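Local coordinates for protein esterase E25 (Uncultured bacterium, PDB 4Q05) that probably hydrolyses carboxylic esters, as a dimeric bacterial member of the hormone-sensitive lipase family with an alpha/beta hydrolase fold, at residues 284-296 and 306-318. Numbering follows the deposited sequence.
Sequences LYGDLHGFPPTFL and SATVRTHIKLRQS. With NA (sodium ion), chain C.
Lys314 reaches from helix 306-317 to the 284-286 backbone and ends between two carbonyls. CG lies anti to the backbone N (chi1 -173°) and the rest of the chain is extended, which carries NZ to Leu284 O at 2.7 Å, in the carbonyl plane, and to Gly286 O at 2.8 Å, above that carbonyl's plane. Its methylenes run across Leu288, whose CD1 lies 3.6 Å from Lys314 CG. A methionine in its place would probably leave both carbonyls without their shared donor and that backbone less firmly tied to the helix. One turn back, Leu284 lays CD2 over one face of the Arg310 guanidinium, 3.4 Å from CZ; Arg310 forms a salt bridge with Asp238. At the C-terminal end of 306-318, Ser318 CB sits over the centre of the His289 ring, a CH-pi contact, while Asp287 OD1 takes His289 ND1 (2.7 Å) through its syn lone pair and holds the ring's rotation. Leu315 spreads its methyls, CD2 to Leu288 and Phe291, CD1 to Thr294 and Leu296. Leu296 CD1 meets the edge of His312, whose NE2 bonds Ala322 O and whose ND1 shares sodium with Val326 O of the second subunit. Helix against strand 294-296, nearly antiparallel, belongs to a beta-alpha-beta crossover of the alpha/beta hydrolase fold.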
loop_
_atom_site.group_PDB
_atom_site.type_symbol
_atom_site.label_atom_id
_atom_site.label_comp_id
_atom_site.label_asym_id
_atom_site.label_seq_id
_atom_site.Cartn_x
_atom_site.Cartn_y
_atom_site.Cartn_z
ATOM N N LEU A 284 11.265 0.815 13.455
ATOM C CA LEU A 284 9.918 0.242 13.422
ATOM C C LEU A 284 9.615 -0.479 14.737
ATOM O O LEU A 284 8.466 -0.535 15.179
ATOM C CB LEU A 284 9.785 -0.750 12.264
ATOM C CG LEU A 284 8.457 -1.504 12.166
ATOM C CD1 LEU A 284 7.286 -0.505 12.107
ATOM C CD2 LEU A 284 8.453 -2.406 10.950
ATOM N N TYR A 285 10.653 -1.043 15.352
ATOM C CA TYR A 285 10.489 -1.783 16.602
ATOM C C TYR A 285 10.312 -0.880 17.803
ATOM O O TYR A 285 9.940 -1.339 18.886
ATOM C CB TYR A 285 11.653 -2.756 16.827
ATOM C CG TYR A 285 11.599 -3.879 15.841
ATOM C CD1 TYR A 285 10.623 -4.853 15.945
ATOM C CD2 TYR A 285 12.478 -3.940 14.773
ATOM C CE1 TYR A 285 10.537 -5.869 15.035
ATOM C CE2 TYR A 285 12.400 -4.955 13.847
ATOM C CZ TYR A 285 11.430 -5.915 13.986
ATOM O OH TYR A 285 11.333 -6.930 13.075
ATOM N N GLY A 286 10.582 0.405 17.620
ATOM C CA GLY A 286 10.412 1.345 18.711
ATOM C C GLY A 286 8.980 1.842 18.765
ATOM O O GLY A 286 8.141 1.463 17.940
ATOM N N ASP A 287 8.713 2.713 19.728
ATOM C CA ASP A 287 7.392 3.291 19.925
ATOM C C ASP A 287 7.123 4.356 18.872
ATOM O O ASP A 287 7.972 5.203 18.618
ATOM C CB ASP A 287 7.317 3.932 21.310
ATOM C CG ASP A 287 5.881 4.153 21.788
ATOM O OD1 ASP A 287 4.934 4.067 20.971
ATOM O OD2 ASP A 287 5.710 4.419 22.995
ATOM N N LEU A 288 5.938 4.319 18.267
ATOM C CA LEU A 288 5.563 5.313 17.265
ATOM C C LEU A 288 4.425 6.216 17.739
ATOM O O LEU A 288 3.969 7.087 17.000
ATOM C CB LEU A 288 5.183 4.629 15.948
ATOM C CG LEU A 288 6.281 3.751 15.342
ATOM C CD1 LEU A 288 5.868 3.230 13.967
ATOM C CD2 LEU A 288 7.569 4.533 15.237
ATOM N N HIS A 289 3.962 6.022 18.970
ATOM C CA HIS A 289 2.971 6.938 19.514
ATOM C C HIS A 289 3.536 8.350 19.573
ATOM O O HIS A 289 4.714 8.544 19.853
ATOM C CB HIS A 289 2.514 6.516 20.914
ATOM C CG HIS A 289 1.687 5.270 20.939
ATOM N ND1 HIS A 289 2.243 4.008 21.003
ATOM C CD2 HIS A 289 0.343 5.090 20.926
ATOM C CE1 HIS A 289 1.277 3.106 21.025
ATOM N NE2 HIS A 289 0.116 3.736 20.974
ATOM N N GLY A 290 2.691 9.339 19.314
ATOM C CA GLY A 290 3.131 10.719 19.372
ATOM C C GLY A 290 3.745 11.227 18.086
ATOM O O GLY A 290 4.072 12.407 17.981
ATOM N N PHE A 291 3.910 10.357 17.095
ATOM C CA PHE A 291 4.484 10.816 15.828
ATOM C C PHE A 291 3.625 11.899 15.180
ATOM O O PHE A 291 2.402 11.872 15.265
ATOM C CB PHE A 291 4.721 9.646 14.853
ATOM C CG PHE A 291 6.123 9.083 14.911
ATOM C CD1 PHE A 291 6.674 8.673 16.119
ATOM C CD2 PHE A 291 6.888 8.976 13.760
ATOM C CE1 PHE A 291 7.966 8.161 16.176
ATOM C CE2 PHE A 291 8.172 8.463 13.805
ATOM C CZ PHE A 291 8.714 8.047 15.018
ATOM N N PRO A 292 4.277 12.863 14.526
ATOM C CA PRO A 292 3.585 13.867 13.723
ATOM C C PRO A 292 2.890 13.166 12.551
ATOM O O PRO A 292 3.204 12.010 12.285
ATOM C CB PRO A 292 4.734 14.729 13.166
ATOM C CG PRO A 292 5.957 14.331 13.907
ATOM C CD PRO A 292 5.739 12.926 14.368
ATOM N N PRO A 293 1.983 13.859 11.854
ATOM C CA PRO A 293 1.393 13.268 10.646
ATOM C C PRO A 293 2.491 12.829 9.702
ATOM O O PRO A 293 3.438 13.585 9.471
ATOM C CB PRO A 293 0.606 14.434 10.040
ATOM C CG PRO A 293 0.196 15.249 11.245
ATOM C CD PRO A 293 1.374 15.163 12.188
ATOM N N THR A 294 2.352 11.628 9.155
ATOM C CA THR A 294 3.397 11.022 8.348
ATOM C C THR A 294 2.883 10.617 6.958
ATOM O O THR A 294 1.777 10.095 6.810
ATOM C CB THR A 294 3.985 9.809 9.085
ATOM O OG1 THR A 294 4.567 10.255 10.314
ATOM C CG2 THR A 294 5.058 9.087 8.251
ATOM N N PHE A 295 3.712 10.873 5.955
ATOM C CA PHE A 295 3.404 10.598 4.561
ATOM C C PHE A 295 4.385 9.516 4.142
ATOM O O PHE A 295 5.604 9.688 4.299
ATOM C CB PHE A 295 3.621 11.890 3.763
ATOM C CG PHE A 295 3.302 11.796 2.281
ATOM C CD1 PHE A 295 4.142 11.122 1.409
ATOM C CD2 PHE A 295 2.202 12.463 1.758
ATOM C CE1 PHE A 295 3.862 11.076 0.051
ATOM C CE2 PHE A 295 1.927 12.434 0.401
ATOM C CZ PHE A 295 2.756 11.738 -0.451
ATOM N N LEU A 296 3.877 8.397 3.629
ATOM C CA LEU A 296 4.752 7.286 3.245
ATOM C C LEU A 296 4.513 6.874 1.804
ATOM O O LEU A 296 3.394 6.901 1.324
ATOM C CB LEU A 296 4.533 6.057 4.138
ATOM C CG LEU A 296 4.672 6.260 5.650
ATOM C CD1 LEU A 296 3.290 6.487 6.263
ATOM C CD2 LEU A 296 5.354 5.038 6.278
ATOM N N SER A 306 7.422 -3.901 2.430
ATOM C CA SER A 306 6.987 -4.387 3.740
ATOM C C SER A 306 7.395 -3.413 4.844
ATOM O O SER A 306 6.595 -3.086 5.731
ATOM C CB SER A 306 7.566 -5.790 4.029
ATOM O OG SER A 306 6.932 -6.778 3.240
ATOM N N ALA A 307 8.638 -2.945 4.803
ATOM C CA ALA A 307 9.103 -1.999 5.821
ATOM C C ALA A 307 8.176 -0.792 5.842
ATOM O O ALA A 307 7.863 -0.233 6.904
ATOM C CB ALA A 307 10.555 -1.550 5.538
ATOM N N THR A 308 7.727 -0.398 4.655
ATOM C CA THR A 308 6.924 0.804 4.525
ATOM C C THR A 308 5.513 0.610 5.076
ATOM O O THR A 308 5.032 1.402 5.895
ATOM C CB THR A 308 6.838 1.256 3.053
ATOM O OG1 THR A 308 8.172 1.421 2.543
ATOM C CG2 THR A 308 6.057 2.590 2.950
ATOM N N VAL A 309 4.855 -0.441 4.621
ATOM C CA VAL A 309 3.457 -0.638 4.977
ATOM C C VAL A 309 3.346 -1.092 6.428
ATOM O O VAL A 309 2.363 -0.795 7.100
ATOM C CB VAL A 309 2.729 -1.613 4.022
ATOM C CG1 VAL A 309 2.840 -1.115 2.576
ATOM C CG2 VAL A 309 3.256 -3.034 4.153
ATOM N N ARG A 310 4.367 -1.796 6.907
ATOM C CA ARG A 310 4.429 -2.170 8.319
ATOM C C ARG A 310 4.535 -0.912 9.145
ATOM O O ARG A 310 3.915 -0.799 10.192
ATOM C CB ARG A 310 5.604 -3.099 8.609
ATOM C CG ARG A 310 5.392 -4.532 8.121
ATOM C CD ARG A 310 6.672 -5.331 8.250
ATOM N NE ARG A 310 7.083 -5.438 9.646
ATOM C CZ ARG A 310 8.314 -5.727 10.051
ATOM N NH1 ARG A 310 9.285 -5.924 9.168
ATOM N NH2 ARG A 310 8.582 -5.795 11.344
ATOM N N THR A 311 5.303 0.059 8.667
ATOM C CA THR A 311 5.438 1.306 9.410
ATOM C C THR A 311 4.135 2.107 9.366
ATOM O O THR A 311 3.697 2.644 10.377
ATOM C CB THR A 311 6.601 2.171 8.890
ATOM O OG1 THR A 311 7.845 1.473 9.072
ATOM C CG2 THR A 311 6.640 3.488 9.640
ATOM N N HIS A 312 3.529 2.181 8.189
ATOM C CA HIS A 312 2.272 2.888 8.026
ATOM C C HIS A 312 1.229 2.313 8.982
ATOM O O HIS A 312 0.495 3.051 9.640
ATOM C CB HIS A 312 1.753 2.768 6.586
ATOM C CG HIS A 312 0.366 3.305 6.407
ATOM N ND1 HIS A 312 -0.736 2.491 6.257
ATOM C CD2 HIS A 312 -0.100 4.575 6.388
ATOM C CE1 HIS A 312 -1.821 3.238 6.132
ATOM N NE2 HIS A 312 -1.463 4.508 6.217
ATOM N N ILE A 313 1.174 0.989 9.051
ATOM C CA ILE A 313 0.163 0.326 9.862
ATOM C C ILE A 313 0.461 0.586 11.328
ATOM O O ILE A 313 -0.442 0.898 12.093
ATOM C CB ILE A 313 0.082 -1.192 9.568
ATOM C CG1 ILE A 313 -0.531 -1.426 8.178
ATOM C CG2 ILE A 313 -0.768 -1.915 10.626
ATOM C CD1 ILE A 313 -1.967 -0.816 8.030
ATOM N N LYS A 314 1.730 0.486 11.720
ATOM C CA LYS A 314 2.073 0.713 13.127
ATOM C C LYS A 314 1.750 2.149 13.535
ATOM O O LYS A 314 1.263 2.402 14.639
ATOM C CB LYS A 314 3.544 0.358 13.432
ATOM C CG LYS A 314 3.870 0.430 14.948
ATOM C CD LYS A 314 5.236 -0.167 15.286
ATOM C CE LYS A 314 5.457 -0.193 16.805
ATOM N NZ LYS A 314 6.726 -0.874 17.179
ATOM N N LEU A 315 2.006 3.097 12.644
ATOM C CA LEU A 315 1.615 4.483 12.912
ATOM C C LEU A 315 0.109 4.600 13.126
ATOM O O LEU A 315 -0.346 5.164 14.135
ATOM C CB LEU A 315 2.059 5.411 11.776
ATOM C CG LEU A 315 3.574 5.534 11.604
ATOM C CD1 LEU A 315 3.917 6.073 10.239
ATOM C CD2 LEU A 315 4.154 6.432 12.693
ATOM N N ARG A 316 -0.672 4.078 12.181
ATOM C CA ARG A 316 -2.129 4.148 12.307
ATOM C C ARG A 316 -2.610 3.507 13.604
ATOM O O ARG A 316 -3.463 4.049 14.295
ATOM C CB ARG A 316 -2.820 3.493 11.110
ATOM C CG ARG A 316 -2.539 4.181 9.769
ATOM C CD ARG A 316 -3.041 5.635 9.689
ATOM N NE ARG A 316 -4.494 5.768 9.763
ATOM C CZ ARG A 316 -5.272 6.256 8.790
ATOM N NH1 ARG A 316 -4.760 6.666 7.638
ATOM N NH2 ARG A 316 -6.585 6.340 8.971
ATOM N N GLN A 317 -2.052 2.352 13.929
ATOM C CA GLN A 317 -2.415 1.650 15.152
ATOM C C GLN A 317 -2.006 2.441 16.391
ATOM O O GLN A 317 -2.517 2.208 17.482
ATOM C CB GLN A 317 -1.807 0.242 15.160
ATOM C CG GLN A 317 -2.512 -0.697 14.184
ATOM C CD GLN A 317 -1.832 -2.044 14.053
ATOM O OE1 GLN A 317 -0.760 -2.267 14.596
ATOM N NE2 GLN A 317 -2.442 -2.940 13.300
ATOM N N SER A 318 -1.103 3.399 16.211
ATOM C CA SER A 318 -0.599 4.176 17.336
ATOM C C SER A 318 -1.247 5.547 17.349
ATOM O O SER A 318 -0.800 6.459 18.047
ATOM C CB SER A 318 0.928 4.293 17.276
ATOM O OG SER A 318 1.518 3.007 17.262
HETATM NA NA NA C . -0.397 0.039 5.055
HETATM O O HOH W 1 3.883 2.275 18.443
HETATM O O HOH W 2 -2.239 2.276 20.623
HETATM O O HOH W 3 -0.012 9.089 18.632
#